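Hypothetical protein SMU.776 (Streptococcus mutans, PDB 2B78) is of unproven function but probably transfers methyl groups from S-adenosylmethionine, perhaps to RNA. Local coordinates at residues 29-34 and 49-54; 33-38 and 125-130; 67-72 and 129-134. All blocks are in the same frame, centred on the assembly; numbering follows the deposited sequence.

Contact 1: 29-34 and 49-54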
# COMPACT_ATOMS: atom_id res chain seq x y z
N LEU A 29 6.49 14.80 -24.87
CA LEU A 29 7.56 15.31 -24.02
C LEU A 29 8.89 14.66 -24.42
O LEU A 29 9.00 13.44 -24.47
CB LEU A 29 7.23 15.01 -22.55
CG LEU A 29 8.05 15.66 -21.43
CD1 LEU A 29 8.04 17.18 -21.57
CD2 LEU A 29 7.46 15.25 -20.09
N ASN A 30 9.90 15.48 -24.71
CA ASN A 30 11.21 14.96 -25.12
C ASN A 30 12.21 15.07 -23.98
O ASN A 30 13.38 14.69 -24.13
CB ASN A 30 11.77 15.73 -26.31
CG ASN A 30 10.74 15.96 -27.39
OD1 ASN A 30 10.04 15.03 -27.82
ND2 ASN A 30 10.65 17.20 -27.86
N LEU A 31 11.75 15.60 -22.86
CA LEU A 31 12.61 15.80 -21.69
C LEU A 31 12.41 14.70 -20.66
O LEU A 31 11.38 14.02 -20.66
CB LEU A 31 12.29 17.16 -21.05
CG LEU A 31 11.87 18.31 -21.97
CD1 LEU A 31 11.43 19.51 -21.13
CD2 LEU A 31 13.01 18.68 -22.89
N ASP A 32 13.40 14.52 -19.79
CA ASP A 32 13.32 13.52 -18.72
C ASP A 32 14.46 13.67 -17.70
O ASP A 32 15.51 14.22 -18.00
CB ASP A 32 13.31 12.11 -19.31
CG ASP A 32 12.82 11.07 -18.31
OD1 ASP A 32 12.13 11.46 -17.35
OD2 ASP A 32 13.11 9.87 -18.49
N ASN A 33 14.21 13.17 -16.49
CA ASN A 33 15.16 13.22 -15.39
C ASN A 33 15.88 14.55 -15.20
O ASN A 33 17.09 14.65 -15.42
CB ASN A 33 16.18 12.09 -15.52
CG ASN A 33 15.77 10.85 -14.75
OD1 ASN A 33 14.72 10.26 -15.02
ND2 ASN A 33 16.60 10.45 -13.80
N GLN A 34 15.14 15.55 -14.78
CA GLN A 34 15.70 16.87 -14.55
C GLN A 34 14.62 17.76 -13.97
O GLN A 34 13.43 17.45 -14.08
CB GLN A 34 16.22 17.48 -15.86
CG GLN A 34 15.17 17.61 -16.96
CD GLN A 34 15.73 18.14 -18.26
OE1 GLN A 34 16.17 19.29 -18.35
NE2 GLN A 34 15.73 17.30 -19.29
N ALA A 49 9.07 21.74 -11.01
CA ALA A 49 8.75 20.31 -11.05
C ALA A 49 9.95 19.49 -11.50
O ALA A 49 10.97 20.05 -11.91
CB ALA A 49 7.58 20.07 -12.00
N TYR A 50 9.84 18.17 -11.40
CA TYR A 50 10.92 17.32 -11.86
C TYR A 50 10.32 16.23 -12.74
O TYR A 50 9.19 15.77 -12.52
CB TYR A 50 11.73 16.73 -10.69
CG TYR A 50 11.15 15.52 -9.96
CD1 TYR A 50 11.11 14.26 -10.56
CD2 TYR A 50 10.70 15.63 -8.64
CE1 TYR A 50 10.64 13.14 -9.87
CE2 TYR A 50 10.23 14.52 -7.94
CZ TYR A 50 10.20 13.28 -8.55
OH TYR A 50 9.76 12.17 -7.86
N LEU A 51 11.07 15.83 -13.76
CA LEU A 51 10.63 14.80 -14.68
C LEU A 51 11.36 13.49 -14.44
O LEU A 51 12.56 13.48 -14.19
CB LEU A 51 10.86 15.24 -16.13
CG LEU A 51 10.19 16.52 -16.61
CD1 LEU A 51 10.54 16.76 -18.07
CD2 LEU A 51 8.68 16.41 -16.44
N SER A 52 10.61 12.40 -14.50
CA SER A 52 11.16 11.07 -14.34
C SER A 52 9.99 10.12 -14.54
O SER A 52 8.89 10.37 -14.04
CB SER A 52 11.77 10.88 -12.95
OG SER A 52 12.49 9.65 -12.89
N LYS A 53 10.22 9.05 -15.28
CA LYS A 53 9.16 8.10 -15.54
C LYS A 53 8.79 7.30 -14.30
O LYS A 53 9.66 6.74 -13.62
CB LYS A 53 9.56 7.17 -16.69
CG LYS A 53 9.25 7.76 -18.06
CD LYS A 53 9.85 6.94 -19.20
CE LYS A 53 11.30 7.33 -19.47
NZ LYS A 53 11.87 6.61 -20.65
N GLN A 54 7.49 7.25 -14.02
CA GLN A 54 6.98 6.52 -12.87
C GLN A 54 5.59 5.99 -13.21
O GLN A 54 4.59 6.67 -13.01
CB GLN A 54 6.89 7.45 -11.65
CG GLN A 54 6.52 6.73 -10.35
CD GLN A 54 6.54 7.66 -9.16
OE1 GLN A 54 7.39 8.54 -9.07
NE2 GLN A 54 5.61 7.45 -8.22
O HOH W 1 12.94 8.28 -16.16
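L29 and L51 reach toward each other tip to tip, CD2 of L29 lying 4.0 Å from CD1 of L51. The same CD1 of L51 presses against the root of L31, 3.5 Å from its CB, tighter than an ordinary carbon contact, so one leucine branch is shared by two residues of the incoming loop. L51 gets there with CG anti to its own carbonyl carbon (chi1 -59°), and L4 of strand 2-5 backs both L29 and L31. On the polar side D32 crosses K53 at about a right angle: OD2 of D32 lies 3.3 Å from CE of K53, while the charged NZ stays 4.1 Å from that oxygen, too far for a salt bridge, though the charges probably still attract. A water settles this corner, giving hydrogen bonds to OD2 of D32 and OD1 of N33 and accepting one from the backbone N of K53. OD1 of N33 also lies 3.1 Å from OG of S52, which accepts from N of F127, while ND2 of N33 donates to S126. Beyond it the backbone joins the sheet: N of L51 donates to O of Q34 over 2.9 Å, nearly straight at 166°. N33, with positive phi (44°), and Q34 both face L51, which fits a G1 beta bulge where strand 34-39 pairs antiparallel with strand 45-54 in the mixed sheet of the PUA-like domain.

Contact 2: 33-38 and 125-130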
# COMPACT_ATOMS: atom_id res chain seq x y z
N ASN A 33 14.21 13.17 -16.49
CA ASN A 33 15.16 13.22 -15.39
C ASN A 33 15.88 14.55 -15.20
O ASN A 33 17.09 14.65 -15.42
CB ASN A 33 16.18 12.09 -15.52
CG ASN A 33 15.77 10.85 -14.75
OD1 ASN A 33 14.72 10.26 -15.02
ND2 ASN A 33 16.60 10.45 -13.80
N GLN A 34 15.14 15.55 -14.78
CA GLN A 34 15.70 16.87 -14.55
C GLN A 34 14.62 17.76 -13.97
O GLN A 34 13.43 17.45 -14.08
CB GLN A 34 16.22 17.48 -15.86
CG GLN A 34 15.17 17.61 -16.96
CD GLN A 34 15.73 18.14 -18.26
OE1 GLN A 34 16.17 19.29 -18.35
NE2 GLN A 34 15.73 17.30 -19.29
N VAL A 35 15.04 18.84 -13.32
CA VAL A 35 14.10 19.80 -12.75
C VAL A 35 13.70 20.73 -13.89
O VAL A 35 14.53 21.08 -14.73
CB VAL A 35 14.77 20.62 -11.63
CG1 VAL A 35 13.80 21.67 -11.11
CG2 VAL A 35 15.19 19.69 -10.49
N VAL A 36 12.43 21.10 -13.94
CA VAL A 36 11.96 22.00 -14.99
C VAL A 36 11.04 23.03 -14.37
O VAL A 36 10.68 22.92 -13.19
CB VAL A 36 11.18 21.25 -16.10
CG1 VAL A 36 12.07 20.17 -16.73
CG2 VAL A 36 9.90 20.63 -15.53
N GLN A 37 10.69 24.04 -15.15
CA GLN A 37 9.77 25.07 -14.69
C GLN A 37 8.58 24.97 -15.61
O GLN A 37 8.73 25.04 -16.83
CB GLN A 37 10.39 26.46 -14.80
CG GLN A 37 11.66 26.65 -13.99
CD GLN A 37 12.11 28.09 -14.00
OE1 GLN A 37 12.23 28.71 -15.06
NE2 GLN A 37 12.36 28.65 -12.81
N LEU A 38 7.40 24.80 -15.03
CA LEU A 38 6.17 24.67 -15.80
C LEU A 38 5.54 26.03 -16.06
O LEU A 38 5.41 26.84 -15.15
CB LEU A 38 5.18 23.79 -15.05
CG LEU A 38 5.74 22.44 -14.62
CD1 LEU A 38 4.67 21.66 -13.88
CD2 LEU A 38 6.22 21.67 -15.84
N ASN A 125 11.44 6.32 -8.70
CA ASN A 125 11.93 6.74 -10.01
C ASN A 125 13.43 7.04 -9.97
O ASN A 125 14.00 7.27 -8.90
CB ASN A 125 11.13 7.95 -10.53
CG ASN A 125 11.28 9.18 -9.66
OD1 ASN A 125 12.35 9.79 -9.60
ND2 ASN A 125 10.19 9.57 -8.99
N SER A 126 14.08 7.01 -11.13
CA SER A 126 15.52 7.24 -11.19
C SER A 126 15.96 8.62 -10.73
O SER A 126 17.08 8.78 -10.21
CB SER A 126 16.04 6.98 -12.60
OG SER A 126 15.39 7.79 -13.56
N PHE A 127 15.13 9.63 -10.92
CA PHE A 127 15.52 10.97 -10.50
C PHE A 127 15.74 11.09 -9.00
O PHE A 127 16.80 11.55 -8.55
CB PHE A 127 14.52 12.02 -10.94
CG PHE A 127 14.92 13.41 -10.57
CD1 PHE A 127 15.98 14.04 -11.23
CD2 PHE A 127 14.29 14.08 -9.53
CE1 PHE A 127 16.41 15.31 -10.85
CE2 PHE A 127 14.71 15.35 -9.14
CZ PHE A 127 15.77 15.97 -9.81
N VAL A 128 14.74 10.72 -8.20
CA VAL A 128 14.91 10.83 -6.75
C VAL A 128 16.06 9.93 -6.31
O VAL A 128 16.78 10.25 -5.37
CB VAL A 128 13.64 10.44 -5.97
CG1 VAL A 128 12.53 11.43 -6.26
CG2 VAL A 128 13.22 9.03 -6.34
N TYR A 129 16.24 8.82 -7.00
CA TYR A 129 17.31 7.91 -6.65
C TYR A 129 18.66 8.60 -6.85
O TYR A 129 19.55 8.47 -6.01
CB TYR A 129 17.23 6.64 -7.52
CG TYR A 129 18.23 5.59 -7.11
CD1 TYR A 129 18.16 4.98 -5.86
CD2 TYR A 129 19.29 5.23 -7.96
CE1 TYR A 129 19.11 4.05 -5.45
CE2 TYR A 129 20.25 4.30 -7.55
CZ TYR A 129 20.15 3.72 -6.30
OH TYR A 129 21.09 2.82 -5.87
N GLN A 130 18.81 9.34 -7.94
CA GLN A 130 20.09 10.01 -8.18
C GLN A 130 20.39 11.12 -7.17
O GLN A 130 21.56 11.41 -6.90
CB GLN A 130 20.15 10.56 -9.61
CG GLN A 130 19.22 11.72 -9.91
CD GLN A 130 19.36 12.23 -11.33
OE1 GLN A 130 19.10 11.50 -12.29
NE2 GLN A 130 19.80 13.48 -11.47
O HOH W 2 19.23 15.63 -13.69
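This is a surface contact, polar at its rim with an aromatic ring behind, between the residues leading into strand 34-39 in the PUA-like domain and the first turn of helix 126-130, which follows strand 118-123 of the next sheet. The side-chain amide of N33 makes the bridge, its ND2 giving two hydrogen bonds. One goes to OG of S126 at 2.9 Å, bent to 137°; the other runs to OE1 of Q130 at 3.1 Å, in the amide plane of N33 but well above the carbonyl plane of Q130. The two amides are turned 49° apart. A water continues the link, donating to O of N33 and accepting from NE2 of Q130. The F127 ring packs obliquely against the backbone of N33 and Q34, its CD1 3.9 Å from N of Q34. Its CZ lies 3.8 Å from CG2 of V35, and the ring stacks on Y50 of strand 45-54. N125 steadies the helix start: its OD1 accepts from N of V128 at 2.9 Å, nearly straight (171°), and its ND2 is held by Y50 and Q54. The arrangement is that of an asparagine N-cap at a helix start docked on a sheet.

Contact 3: 67-72 and 129-134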
# COMPACT_ATOMS: atom_id res chain seq x y z
N VAL A 67 11.87 27.30 -6.67
CA VAL A 67 12.66 26.79 -5.57
C VAL A 67 13.72 25.84 -6.10
O VAL A 67 13.64 25.40 -7.25
CB VAL A 67 11.76 26.04 -4.55
CG1 VAL A 67 10.70 26.99 -4.01
CG2 VAL A 67 11.11 24.85 -5.22
N SER A 68 14.72 25.56 -5.28
CA SER A 68 15.78 24.64 -5.67
C SER A 68 15.70 23.45 -4.73
O SER A 68 15.31 23.60 -3.57
CB SER A 68 17.15 25.32 -5.56
OG SER A 68 17.37 25.79 -4.24
N LEU A 69 16.07 22.28 -5.22
CA LEU A 69 16.04 21.06 -4.42
C LEU A 69 17.32 20.78 -3.65
O LEU A 69 18.04 19.83 -3.98
CB LEU A 69 15.74 19.84 -5.29
CG LEU A 69 14.33 19.64 -5.85
CD1 LEU A 69 14.28 18.29 -6.57
CD2 LEU A 69 13.31 19.69 -4.73
N ASN A 70 17.61 21.58 -2.64
CA ASN A 70 18.82 21.35 -1.85
C ASN A 70 18.44 20.63 -0.55
O ASN A 70 17.26 20.40 -0.27
CB ASN A 70 19.53 22.67 -1.55
CG ASN A 70 18.59 23.72 -1.01
OD1 ASN A 70 17.65 23.41 -0.29
ND2 ASN A 70 18.86 24.98 -1.34
N VAL A 71 19.44 20.27 0.24
CA VAL A 71 19.16 19.55 1.48
C VAL A 71 18.19 20.29 2.40
O VAL A 71 17.36 19.67 3.06
CB VAL A 71 20.49 19.19 2.22
CG1 VAL A 71 21.22 20.45 2.64
CG2 VAL A 71 20.19 18.30 3.42
N THR A 72 18.26 21.62 2.43
CA THR A 72 17.36 22.39 3.28
C THR A 72 15.90 22.24 2.85
O THR A 72 14.99 22.23 3.69
CB THR A 72 17.73 23.89 3.30
OG1 THR A 72 18.92 24.07 4.06
CG2 THR A 72 16.61 24.71 3.94
N TYR A 129 16.24 8.82 -7.00
CA TYR A 129 17.31 7.91 -6.65
C TYR A 129 18.66 8.60 -6.85
O TYR A 129 19.55 8.47 -6.01
CB TYR A 129 17.23 6.64 -7.52
CG TYR A 129 18.23 5.59 -7.11
CD1 TYR A 129 18.16 4.98 -5.86
CD2 TYR A 129 19.29 5.23 -7.96
CE1 TYR A 129 19.11 4.05 -5.45
CE2 TYR A 129 20.25 4.30 -7.55
CZ TYR A 129 20.15 3.72 -6.30
OH TYR A 129 21.09 2.82 -5.87
N GLN A 130 18.81 9.34 -7.94
CA GLN A 130 20.09 10.01 -8.18
C GLN A 130 20.39 11.12 -7.17
O GLN A 130 21.56 11.41 -6.90
CB GLN A 130 20.15 10.56 -9.61
CG GLN A 130 19.22 11.72 -9.91
CD GLN A 130 19.36 12.23 -11.33
OE1 GLN A 130 19.10 11.50 -12.29
NE2 GLN A 130 19.80 13.48 -11.47
N ILE A 131 19.36 11.73 -6.59
CA ILE A 131 19.60 12.78 -5.60
C ILE A 131 19.30 12.29 -4.19
O ILE A 131 19.02 13.10 -3.31
CB ILE A 131 18.73 14.04 -5.85
CG1 ILE A 131 17.25 13.68 -5.72
CG2 ILE A 131 19.03 14.63 -7.22
CD1 ILE A 131 16.34 14.89 -5.62
N ARG A 132 19.36 10.99 -3.97
CA ARG A 132 19.02 10.45 -2.66
C ARG A 132 19.95 10.77 -1.50
O ARG A 132 19.53 10.69 -0.35
CB ARG A 132 18.79 8.94 -2.75
CG ARG A 132 20.02 8.06 -2.92
CD ARG A 132 19.55 6.64 -3.26
NE ARG A 132 20.40 5.59 -2.71
CZ ARG A 132 21.60 5.27 -3.17
NH1 ARG A 132 22.12 5.92 -4.21
NH2 ARG A 132 22.29 4.30 -2.59
N ASP A 133 21.20 11.14 -1.78
CA ASP A 133 22.11 11.46 -0.68
C ASP A 133 21.65 12.68 0.11
O ASP A 133 21.70 12.69 1.34
CB ASP A 133 23.54 11.68 -1.19
CG ASP A 133 24.23 10.39 -1.57
OD1 ASP A 133 23.63 9.31 -1.36
OD2 ASP A 133 25.37 10.43 -2.09
N GLU A 134 21.21 13.72 -0.59
CA GLU A 134 20.73 14.91 0.09
C GLU A 134 19.41 14.63 0.79
O GLU A 134 19.17 15.09 1.90
CB GLU A 134 20.59 16.07 -0.89
CG GLU A 134 19.95 15.70 -2.20
CD GLU A 134 20.12 16.78 -3.25
OE1 GLU A 134 19.53 17.87 -3.08
OE2 GLU A 134 20.85 16.54 -4.24
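L69 and I131 meet across a junction of helix ends, where the residues leading into helix 71-83 pass the break between helices 126-130 and 132-142. The two side chains cross at about a right angle and touch through their CD1 methyls, 4.1 Å apart. I131 is the first residue to leave helix 126-130 and the N-cap residue of helix 132-142; with CG1 between its backbone N and carbonyl carbon (chi1 62°), its side chain is directed toward L69. At the first residue of helix 71-83, V71 leans against the backbone of E134, its CG2 3.7 Å from O of that residue. CB of V71 is 4.4 Å from CB of E134. F74, on the first turns of helix 71-83, forms the next layer, packing against L69, I131 and E134 together. N70 fixes where that helix begins: it is the N-cap residue, and its OD1 accepts a hydrogen bond from N of Y73. Next to I131, R132 forms a salt bridge with E151 of strand 148-153, while Y129 lies against one face of its guanidinium group. E134 points its carboxylate back at the loop, extended beyond CG, and brings OE1 to 2.6 Å from the backbone O of L69.

The three contacts form a continuous run from the PUA-like sheet to the helices beside it. Contacts 1 and 2 have centres about 6 Å apart and share N33 and Q34; O of A49 and N of V36 lie 2.7 Å apart, a probable hydrogen bond between neighbouring strands. Contacts 2 and 3 share Y129 and Q130, with centres about 10 Å apart, and L69 joins them, its CD1 3.9 Å from CE2 of F127. Contact 1 is internal to the PUA-like domain, while contacts 2 and 3 reach helices 126-130 and 132-142. All lie away from D242, R246, D271 and V272, seen to bind S-adenosylhomocysteine in this protein, the ligand being absent here.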